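Local atomic coordinates of Glyco_hydro_cc domain-containing protein (Pseudomonas viridiflava, PDB entry 6UAV), a protein that probably hydrolyses internal beta-1,3-glucan linkages, as an endo-beta-1,3-glucanase of subgroup II of glycoside hydrolase family 128. Residues S26-W31 / V50-M55; Y78-N83 / W181-A186. One frame throughout, in Å; residues are numbered along the deposited sequence.

Contact 1. Residues S26-W31 / V50-M55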
ATOM      1  N   SER A  26       1.653  -9.314   9.136  1.00 13.61           N
ATOM      2  CA  SER A  26       1.078  -8.464  10.201  1.00 13.74           C
ATOM      3  C   SER A  26      -0.167  -7.732   9.715  1.00 12.75           C
ATOM      4  O   SER A  26      -1.020  -7.441  10.559  1.00 12.83           O
ATOM      5  CB  SER A  26       2.129  -7.561  10.709  1.00 14.96           C
ATOM      6  OG  SER A  26       2.948  -8.341  11.552  1.00 17.61           O
ATOM      7  N   TRP A  27      -0.307  -7.427   8.416  1.00 12.26           N
ATOM      8  CA  TRP A  27      -1.445  -6.567   8.029  1.00 11.58           C
ATOM      9  C   TRP A  27      -1.832  -6.777   6.576  1.00 11.37           C
ATOM     10  O   TRP A  27      -1.060  -7.357   5.802  1.00 11.11           O
ATOM     11  CB  TRP A  27      -1.098  -5.092   8.296  1.00 11.86           C
ATOM     12  CG  TRP A  27      -0.069  -4.545   7.356  1.00 11.64           C
ATOM     13  CD1 TRP A  27       1.274  -4.820   7.352  1.00 11.79           C
ATOM     14  CD2 TRP A  27      -0.303  -3.737   6.187  1.00 11.10           C
ATOM     15  NE1 TRP A  27       1.897  -4.205   6.298  1.00 11.93           N
ATOM     16  CE2 TRP A  27       0.948  -3.522   5.573  1.00 11.58           C
ATOM     17  CE3 TRP A  27      -1.435  -3.156   5.634  1.00 11.38           C
ATOM     18  CZ2 TRP A  27       1.074  -2.691   4.467  1.00 11.40           C
ATOM     19  CZ3 TRP A  27      -1.295  -2.340   4.546  1.00 11.23           C
ATOM     20  CH2 TRP A  27      -0.072  -2.141   3.942  1.00 11.18           C
ATOM     21  N   TRP A  28      -2.996  -6.301   6.240  1.00 10.95           N
ATOM     22  CA  TRP A  28      -3.420  -6.271   4.828  1.00 10.77           C
ATOM     23  C   TRP A  28      -4.308  -5.079   4.576  1.00 11.18           C
ATOM     24  O   TRP A  28      -4.774  -4.438   5.513  1.00 11.46           O
ATOM     25  CB  TRP A  28      -4.142  -7.567   4.419  1.00 11.12           C
ATOM     26  CG  TRP A  28      -5.624  -7.659   4.703  1.00 11.29           C
ATOM     27  CD1 TRP A  28      -6.613  -7.488   3.781  1.00 11.29           C
ATOM     28  CD2 TRP A  28      -6.295  -7.941   5.933  1.00 11.02           C
ATOM     29  NE1 TRP A  28      -7.842  -7.694   4.328  1.00 11.28           N
ATOM     30  CE2 TRP A  28      -7.681  -7.986   5.657  1.00 11.79           C
ATOM     31  CE3 TRP A  28      -5.852  -8.207   7.241  1.00 11.61           C
ATOM     32  CZ2 TRP A  28      -8.633  -8.251   6.638  1.00 12.02           C
ATOM     33  CZ3 TRP A  28      -6.807  -8.509   8.186  1.00 11.86           C
ATOM     34  CH2 TRP A  28      -8.166  -8.477   7.904  1.00 11.90           C
ATOM     35  N   TYR A  29      -4.602  -4.842   3.300  1.00 10.86           N
ATOM     36  CA  TYR A  29      -5.600  -3.825   2.955  1.00 10.69           C
ATOM     37  C   TYR A  29      -6.183  -4.268   1.638  1.00 10.54           C
ATOM     38  O   TYR A  29      -5.612  -5.167   1.028  1.00 10.89           O
ATOM     39  CB  TYR A  29      -4.965  -2.426   2.924  1.00 10.61           C
ATOM     40  CG  TYR A  29      -4.172  -2.163   1.673  1.00 10.52           C
ATOM     41  CD1 TYR A  29      -2.910  -2.721   1.475  1.00 11.20           C
ATOM     42  CD2 TYR A  29      -4.692  -1.356   0.692  1.00 10.81           C
ATOM     43  CE1 TYR A  29      -2.189  -2.455   0.325  1.00 10.78           C
ATOM     44  CE2 TYR A  29      -3.991  -1.093  -0.454  1.00 10.15           C
ATOM     45  CZ  TYR A  29      -2.733  -1.659  -0.653  1.00 10.96           C
ATOM     46  OH  TYR A  29      -2.032  -1.378  -1.784  1.00 10.78           O
ATOM     47  N   ASN A  30      -7.280  -3.654   1.252  1.00 10.73           N
ATOM     48  CA  ASN A  30      -8.071  -4.123   0.090  1.00 11.17           C
ATOM     49  C   ASN A  30      -8.527  -2.945  -0.756  1.00 11.17           C
ATOM     50  O   ASN A  30      -9.477  -3.135  -1.499  1.00 11.47           O
ATOM     51  CB  ASN A  30      -9.263  -4.985   0.515  1.00 11.47           C
ATOM     52  CG  ASN A  30     -10.316  -4.183   1.249  1.00 11.87           C
ATOM     53  OD1 ASN A  30     -10.113  -2.979   1.487  1.00 12.17           O
ATOM     54  ND2 ASN A  30     -11.432  -4.832   1.553  1.00 12.72           N
ATOM     55  N   TRP A  31      -7.804  -1.838  -0.730  1.00 11.48           N
ATOM     56  CA  TRP A  31      -8.106  -0.636  -1.538  1.00 11.82           C
ATOM     57  C   TRP A  31      -9.481  -0.047  -1.173  1.00 12.42           C
ATOM     58  O   TRP A  31      -9.996   0.716  -1.946  1.00 13.74           O
ATOM     59  CB  TRP A  31      -8.010  -0.908  -3.040  1.00 12.01           C
ATOM     60  CG  TRP A  31      -6.650  -1.376  -3.430  1.00 10.96           C
ATOM     61  CD1 TRP A  31      -5.573  -0.610  -3.758  1.00 11.19           C
ATOM     62  CD2 TRP A  31      -6.215  -2.744  -3.587  1.00 11.57           C
ATOM     63  NE1 TRP A  31      -4.500  -1.388  -4.078  1.00 10.62           N
ATOM     64  CE2 TRP A  31      -4.847  -2.704  -3.967  1.00 10.90           C
ATOM     65  CE3 TRP A  31      -6.851  -3.980  -3.448  1.00 11.78           C
ATOM     66  CZ2 TRP A  31      -4.116  -3.886  -4.221  1.00 11.68           C
ATOM     67  CZ3 TRP A  31      -6.140  -5.135  -3.726  1.00 12.36           C
ATOM     68  CH2 TRP A  31      -4.796  -5.070  -4.067  1.00 11.96           C
ATOM     69  N   VAL A  50      -3.467 -10.192  13.076  1.00 17.51           N
ATOM     70  CA  VAL A  50      -3.354  -9.384  11.830  1.00 16.69           C
ATOM     71  C   VAL A  50      -4.234  -8.153  12.000  1.00 18.15           C
ATOM     72  O   VAL A  50      -5.218  -8.173  12.792  1.00 19.10           O
ATOM     73  CB  VAL A  50      -3.684 -10.198  10.557  1.00 17.01           C
ATOM     74  CG1 VAL A  50      -2.740 -11.375  10.395  1.00 17.08           C
ATOM     75  CG2 VAL A  50      -5.115 -10.692  10.594  1.00 17.98           C
ATOM     76  N   ASP A  51      -3.829  -7.057  11.365  1.00 16.15           N
ATOM     77  CA  ASP A  51      -4.688  -5.846  11.333  1.00 16.67           C
ATOM     78  C   ASP A  51      -5.032  -5.500   9.892  1.00 15.04           C
ATOM     79  O   ASP A  51      -4.259  -5.749   8.996  1.00 14.17           O
ATOM     80  CB  ASP A  51      -4.111  -4.692  12.139  1.00 19.08           C
ATOM     81  CG  ASP A  51      -2.825  -4.113  11.622  1.00 21.82           C
ATOM     82  OD1 ASP A  51      -1.775  -4.747  11.881  1.00 23.85           O
ATOM     83  OD2 ASP A  51      -2.884  -3.029  10.964  1.00 22.78           O
ATOM     84  N   PHE A  52      -6.218  -4.956   9.692  1.00 13.62           N
ATOM     85  CA  PHE A  52      -6.675  -4.418   8.379  1.00 12.87           C
ATOM     86  C   PHE A  52      -6.509  -2.897   8.405  1.00 12.52           C
ATOM     87  O   PHE A  52      -6.863  -2.257   9.416  1.00 12.74           O
ATOM     88  CB  PHE A  52      -8.153  -4.722   8.160  1.00 12.65           C
ATOM     89  CG  PHE A  52      -8.795  -4.016   6.994  1.00 12.64           C
ATOM     90  CD1 PHE A  52      -8.569  -4.451   5.700  1.00 12.27           C
ATOM     91  CD2 PHE A  52      -9.576  -2.874   7.194  1.00 12.71           C
ATOM     92  CE1 PHE A  52      -9.163  -3.789   4.630  1.00 12.60           C
ATOM     93  CE2 PHE A  52     -10.137  -2.226   6.107  1.00 12.58           C
ATOM     94  CZ  PHE A  52      -9.908  -2.665   4.825  1.00 12.53           C
ATOM     95  N   VAL A  53      -6.054  -2.300   7.319  1.00 11.90           N
ATOM     96  CA  VAL A  53      -5.854  -0.821   7.203  1.00 11.59           C
ATOM     97  C   VAL A  53      -6.783  -0.327   6.129  1.00 11.74           C
ATOM     98  O   VAL A  53      -6.730  -0.782   4.998  1.00 11.58           O
ATOM     99  CB  VAL A  53      -4.400  -0.428   6.889  1.00 11.29           C
ATOM    100  CG1 VAL A  53      -4.230   1.100   6.722  1.00 11.84           C
ATOM    101  CG2 VAL A  53      -3.468  -0.965   7.953  1.00 11.56           C
ATOM    102  N   PRO A  54      -7.754   0.524   6.499  1.00 11.92           N
ATOM    103  CA  PRO A  54      -8.718   1.007   5.521  1.00 12.26           C
ATOM    104  C   PRO A  54      -8.066   1.963   4.515  1.00 11.73           C
ATOM    105  O   PRO A  54      -7.089   2.619   4.841  1.00 11.43           O
ATOM    106  CB  PRO A  54      -9.723   1.837   6.281  1.00 12.55           C
ATOM    107  CG  PRO A  54      -9.192   1.954   7.655  1.00 13.57           C
ATOM    108  CD  PRO A  54      -7.977   1.059   7.846  1.00 12.82           C
ATOM    109  N   MET A  55      -8.739   2.159   3.371  1.00 11.50           N
ATOM    110  CA  MET A  55      -8.231   3.059   2.339  1.00 11.51           C
ATOM    111  C   MET A  55      -9.367   3.852   1.694  1.00 12.64           C
ATOM    112  O   MET A  55     -10.433   3.319   1.438  1.00 13.45           O
ATOM    113  CB  MET A  55      -7.525   2.287   1.232  1.00 11.37           C
ATOM    114  CG  MET A  55      -7.015   3.209   0.120  1.00 11.39           C
ATOM    115  SD  MET A  55      -5.811   2.388  -0.943  1.00 12.60           S
ATOM    116  CE  MET A  55      -4.879   3.822  -1.459  1.00 11.87           C
TER
HETATM  117  O   HOH W   1      -7.992  -1.066   2.607  1.00 11.29           O
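Phe52 stands over one face of the Trp28 indole. Its CB lies 3.8 Å from the centroid of the Trp28 six-membered ring, a CH-pi contact. Its CD1 edge points at the five-membered ring, with CD1 3.6 Å from Trp28 NE1. The pair is edge-to-face, with the planes at 60°. Phe52 CG is anti to the backbone N (chi1 169°), which carries the ring forward along the strand toward Asn30. There Asn30 OD1 contacts the Phe52 rim in the ring plane, 3.4 Å from CZ, while the amide stands nearly upright to the ring. The hydrogen bond of Asn30 OD1 is to Ser32 OG.

On the face of the sheet with Trp27 and Asp51, Val53 CG2 packs 3.8 Å from Trp27 CE3. Further on, Met55 lies alongside Tyr29, its SD 4.0 Å from Tyr29 CE2. The same sulfur also approaches the Trp31 ring obliquely. Both are Met-aromatic contacts.

The backbones are parallel neighbours in the TIM barrel, joined by a beta-alpha-beta crossover through helix 44-48. Asp51 N bonds to Ser26 O, Trp28 N to Asp51 O and Val53 N to Trp28 O. Beyond these, water 1 bridges Asn30 N, at 3.0 Å, and Val53 O, at 2.7 Å. Asp51 turns its carboxylate to Arg222 in a salt bridge.

The chemistry implies a mixed hold. Three direct amide bonds and the Trp28/Phe52 packing keep 26-28 against 51-53. Further on, the bridging water and the Met55 sulfur contacts continue the join.

Contact 2. Residues Y78-N83 / W181-A186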
ATOM      1  N   TYR A  78      -3.975   4.186  11.238  1.00 13.52           N
ATOM      2  CA  TYR A  78      -3.513   4.623   9.898  1.00 13.25           C
ATOM      3  C   TYR A  78      -4.665   4.540   8.927  1.00 13.00           C
ATOM      4  O   TYR A  78      -5.503   3.652   9.071  1.00 13.19           O
ATOM      5  CB  TYR A  78      -2.349   3.737   9.439  1.00 13.81           C
ATOM      6  CG  TYR A  78      -1.153   3.931  10.326  1.00 14.46           C
ATOM      7  CD1 TYR A  78      -0.319   5.019  10.169  1.00 15.64           C
ATOM      8  CD2 TYR A  78      -0.881   3.042  11.311  1.00 16.52           C
ATOM      9  CE1 TYR A  78       0.755   5.236  11.015  1.00 17.28           C
ATOM     10  CE2 TYR A  78       0.187   3.242  12.177  1.00 17.44           C
ATOM     11  CZ  TYR A  78       1.007   4.327  12.012  1.00 17.88           C
ATOM     12  OH  TYR A  78       2.078   4.510  12.859  1.00 21.62           O
ATOM     13  N   LEU A  79      -4.690   5.485   8.002  1.00 11.86           N
ATOM     14  CA  LEU A  79      -5.645   5.522   6.895  1.00 11.64           C
ATOM     15  C   LEU A  79      -4.860   5.706   5.607  1.00 11.54           C
ATOM     16  O   LEU A  79      -4.201   6.736   5.454  1.00 11.24           O
ATOM     17  CB  LEU A  79      -6.633   6.660   7.132  1.00 11.31           C
ATOM     18  CG  LEU A  79      -7.692   6.822   6.047  1.00 10.94           C
ATOM     19  CD1 LEU A  79      -8.625   5.594   6.014  1.00 11.13           C
ATOM     20  CD2 LEU A  79      -8.486   8.132   6.231  1.00 11.62           C
ATOM     21  N   LEU A  80      -4.969   4.756   4.691  1.00 11.02           N
ATOM     22  CA  LEU A  80      -4.337   4.878   3.388  1.00 10.81           C
ATOM     23  C   LEU A  80      -5.222   5.782   2.551  1.00 10.66           C
ATOM     24  O   LEU A  80      -6.471   5.655   2.631  1.00 10.77           O
ATOM     25  CB  LEU A  80      -4.269   3.500   2.745  1.00 11.10           C
ATOM     26  CG  LEU A  80      -3.367   2.514   3.478  1.00 11.80           C
ATOM     27  CD1 LEU A  80      -3.622   1.105   2.924  1.00 12.08           C
ATOM     28  CD2 LEU A  80      -1.911   2.904   3.349  1.00 12.16           C
ATOM     29  N   VAL A  81      -4.603   6.688   1.813  1.00 10.11           N
ATOM     30  CA  VAL A  81      -5.397   7.618   0.979  1.00 10.58           C
ATOM     31  C   VAL A  81      -4.823   7.739  -0.421  1.00 10.89           C
ATOM     32  O   VAL A  81      -3.584   7.839  -0.582  1.00 10.67           O
ATOM     33  CB  VAL A  81      -5.539   8.974   1.696  1.00 11.08           C
ATOM     34  CG1 VAL A  81      -6.276   8.883   3.010  1.00 11.55           C
ATOM     35  CG2 VAL A  81      -4.209   9.691   1.888  1.00 11.42           C
ATOM     36  N   ILE A  82      -5.739   7.813  -1.376  1.00 11.33           N
ATOM     37  CA  ILE A  82      -5.517   8.171  -2.799  1.00 12.10           C
ATOM     38  C   ILE A  82      -4.628   7.152  -3.527  1.00 13.23           C
ATOM     39  O   ILE A  82      -3.397   7.259  -3.486  1.00 12.53           O
ATOM     40  CB  ILE A  82      -5.025   9.623  -2.979  1.00 12.34           C
ATOM     41  CG1 ILE A  82      -5.870  10.611  -2.139  1.00 13.27           C
ATOM     42  CG2 ILE A  82      -5.103   9.893  -4.487  1.00 12.31           C
ATOM     43  CD1 ILE A  82      -5.821  12.066  -2.524  1.00 14.79           C
ATOM     44  N   ASN A  83      -5.284   6.244  -4.243  1.00 12.26           N
ATOM     45  CA  ASN A  83      -4.556   5.132  -4.947  1.00 11.60           C
ATOM     46  C   ASN A  83      -4.066   5.566  -6.325  1.00 11.55           C
ATOM     47  O   ASN A  83      -4.856   5.517  -7.258  1.00 12.31           O
ATOM     48  CB  ASN A  83      -5.434   3.902  -5.091  1.00 12.07           C
ATOM     49  CG  ASN A  83      -4.580   2.709  -5.464  1.00 11.85           C
ATOM     50  OD1 ASN A  83      -3.818   2.219  -4.641  1.00 11.83           O
ATOM     51  ND2 ASN A  83      -4.704   2.247  -6.698  1.00 12.55           N
ATOM     52  N   TRP A 181       5.152   4.033   3.322  1.00 12.00           N
ATOM     53  CA  TRP A 181       4.644   2.655   3.221  1.00 12.11           C
ATOM     54  C   TRP A 181       4.725   2.271   1.742  1.00 11.89           C
ATOM     55  O   TRP A 181       4.212   3.035   0.862  1.00 11.44           O
ATOM     56  CB  TRP A 181       3.191   2.571   3.703  1.00 12.04           C
ATOM     57  CG  TRP A 181       2.921   2.806   5.163  1.00 12.15           C
ATOM     58  CD1 TRP A 181       3.523   3.630   6.075  1.00 13.00           C
ATOM     59  CD2 TRP A 181       1.821   2.188   5.855  1.00 12.47           C
ATOM     60  NE1 TRP A 181       2.874   3.568   7.286  1.00 12.83           N
ATOM     61  CE2 TRP A 181       1.817   2.695   7.170  1.00 12.75           C
ATOM     62  CE3 TRP A 181       0.881   1.222   5.483  1.00 12.40           C
ATOM     63  CZ2 TRP A 181       0.878   2.278   8.122  1.00 13.05           C
ATOM     64  CZ3 TRP A 181      -0.044   0.831   6.415  1.00 12.78           C
ATOM     65  CH2 TRP A 181      -0.057   1.370   7.709  1.00 12.79           C
ATOM     66  N   VAL A 182       5.299   1.106   1.433  1.00 11.81           N
ATOM     67  CA  VAL A 182       5.359   0.667   0.023  1.00 11.38           C
ATOM     68  C   VAL A 182       4.212  -0.331  -0.122  1.00 11.43           C
ATOM     69  O   VAL A 182       4.405  -1.509   0.226  1.00 11.18           O
ATOM     70  CB  VAL A 182       6.739   0.068  -0.291  1.00 11.86           C
ATOM     71  CG1 VAL A 182       6.733  -0.560  -1.665  1.00 11.68           C
ATOM     72  CG2 VAL A 182       7.877   1.098  -0.169  1.00 12.62           C
ATOM     73  N   THR A 183       3.054   0.116  -0.620  1.00 10.99           N
ATOM     74  CA  THR A 183       1.792  -0.631  -0.374  1.00 10.86           C
ATOM     75  C   THR A 183       1.442  -1.561  -1.533  1.00 10.82           C
ATOM     76  O   THR A 183       0.440  -2.260  -1.463  1.00 10.23           O
ATOM     77  CB  THR A 183       0.669   0.356  -0.033  1.00 10.90           C
ATOM     78  OG1 THR A 183       0.602   1.315  -1.089  1.00 10.66           O
ATOM     79  CG2 THR A 183       0.936   1.026   1.292  1.00 11.02           C
ATOM     80  N   GLU A 184       2.238  -1.541  -2.586  1.00 10.90           N
ATOM     81  CA  GLU A 184       2.214  -2.563  -3.651  1.00 10.91           C
ATOM     82  C   GLU A 184       3.645  -2.693  -4.162  1.00 10.73           C
ATOM     83  O   GLU A 184       4.291  -1.672  -4.551  1.00 10.54           O
ATOM     84  CB  GLU A 184       1.362  -2.241  -4.882  1.00 10.84           C
ATOM     85  CG  GLU A 184      -0.095  -1.972  -4.572  1.00 11.46           C
ATOM     86  CD  GLU A 184      -0.946  -1.627  -5.758  1.00 11.22           C
ATOM     87  OE1 GLU A 184      -0.535  -1.868  -6.937  1.00 11.64           O
ATOM     88  OE2 GLU A 184      -2.064  -1.050  -5.533  1.00 12.30           O
ATOM     89  N   PHE A 185       4.149  -3.923  -4.188  1.00 10.83           N
ATOM     90  CA  PHE A 185       5.423  -4.220  -4.878  1.00 11.23           C
ATOM     91  C   PHE A 185       5.498  -5.683  -5.259  1.00 11.82           C
ATOM     92  O   PHE A 185       4.808  -6.531  -4.720  1.00 11.26           O
ATOM     93  CB  PHE A 185       6.653  -3.826  -4.071  1.00 11.47           C
ATOM     94  CG  PHE A 185       6.972  -4.660  -2.875  1.00 11.39           C
ATOM     95  CD1 PHE A 185       6.123  -4.712  -1.795  1.00 11.25           C
ATOM     96  CD2 PHE A 185       8.105  -5.468  -2.870  1.00 11.84           C
ATOM     97  CE1 PHE A 185       6.405  -5.495  -0.685  1.00 11.43           C
ATOM     98  CE2 PHE A 185       8.414  -6.217  -1.755  1.00 11.99           C
ATOM     99  CZ  PHE A 185       7.552  -6.250  -0.682  1.00 12.15           C
ATOM    100  N   ALA A 186       6.279  -5.889  -6.305  1.00 12.11           N
ATOM    101  CA  ALA A 186       6.658  -7.188  -6.892  1.00 13.06           C
ATOM    102  C   ALA A 186       7.607  -6.809  -8.009  1.00 13.70           C
ATOM    103  O   ALA A 186       7.644  -5.598  -8.365  1.00 14.06           O
ATOM    104  CB  ALA A 186       5.405  -7.872  -7.385  1.00 12.57           C
TER
HETATM  105  O   HOH W   2      -3.196   0.004  -7.544  1.00 16.50           O
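Tyr78 and Trp181 meet inside a TIM barrel, where the fourth strand, 78-81, faces the seventh, 180-185. These strands are not neighbours in the sheet. The axes of 78-81 and 181-183 pass 10.7 Å apart at 57°, so the contact is made by side chains that fill the interior.

The first kind of interaction is aromatic. The outer rim of the Trp181 indole rests on one face of the Tyr78 ring, with Trp181 CZ2 3.4 Å from Tyr78 CG. The planes meet obliquely, at 56°. The indole reaches toward strand 78-81 from its place on the seventh strand. Phe221 touches both rings, and Trp27 and Tyr156 each meet Trp181 edge-to-face. Together they make an aromatic cluster in the barrel.

The second kind is aliphatic. Leu80 sends CD2 inward, 3.9 Å from Trp181 CE3 and 4.0 Å from Thr183 CG2. One methyl thus touches both the indole and the threonine methyl. Thr183 OG1 is bonded to His160.

The third kind is polar and lies at the C-terminal ends of the strands, where TIM barrels carry their active sites. Glu184 lies near the C-terminal end of the seventh strand, a position consistent with that of the nucleophile in retaining glycosidases of clan GH-A. Its OE1 is bonded to Tyr162 OH. The carboxylate and the Asn83 amide are turned only 28° from each other. Water 2 joins them: it accepts from Asn83 ND2 at 2.8 Å and donates to Glu184 OE2 at 2.5 Å.

How the contacts relate
Both contacts are buried parts of one barrel, and neither belongs to the surface. Contact 1 joins adjacent strands, so backbone bonding and packing on two faces of the sheet share the work. Contact 2 spans the interior between strands that are not adjacent, and relies on side chains and a water. They share the sheet, since strands 51-56 and 78-81 are neighbours in it. They also touch directly. Tyr29 OH probably bonds to Thr183 O at 2.6 Å, and Trp31 NE1 to Glu184 OE2 at 2.9 Å. Tyr29 thus ties contact 1 to the backbone of the seventh strand, and Trp31 ties it to the Glu184 carboxylate.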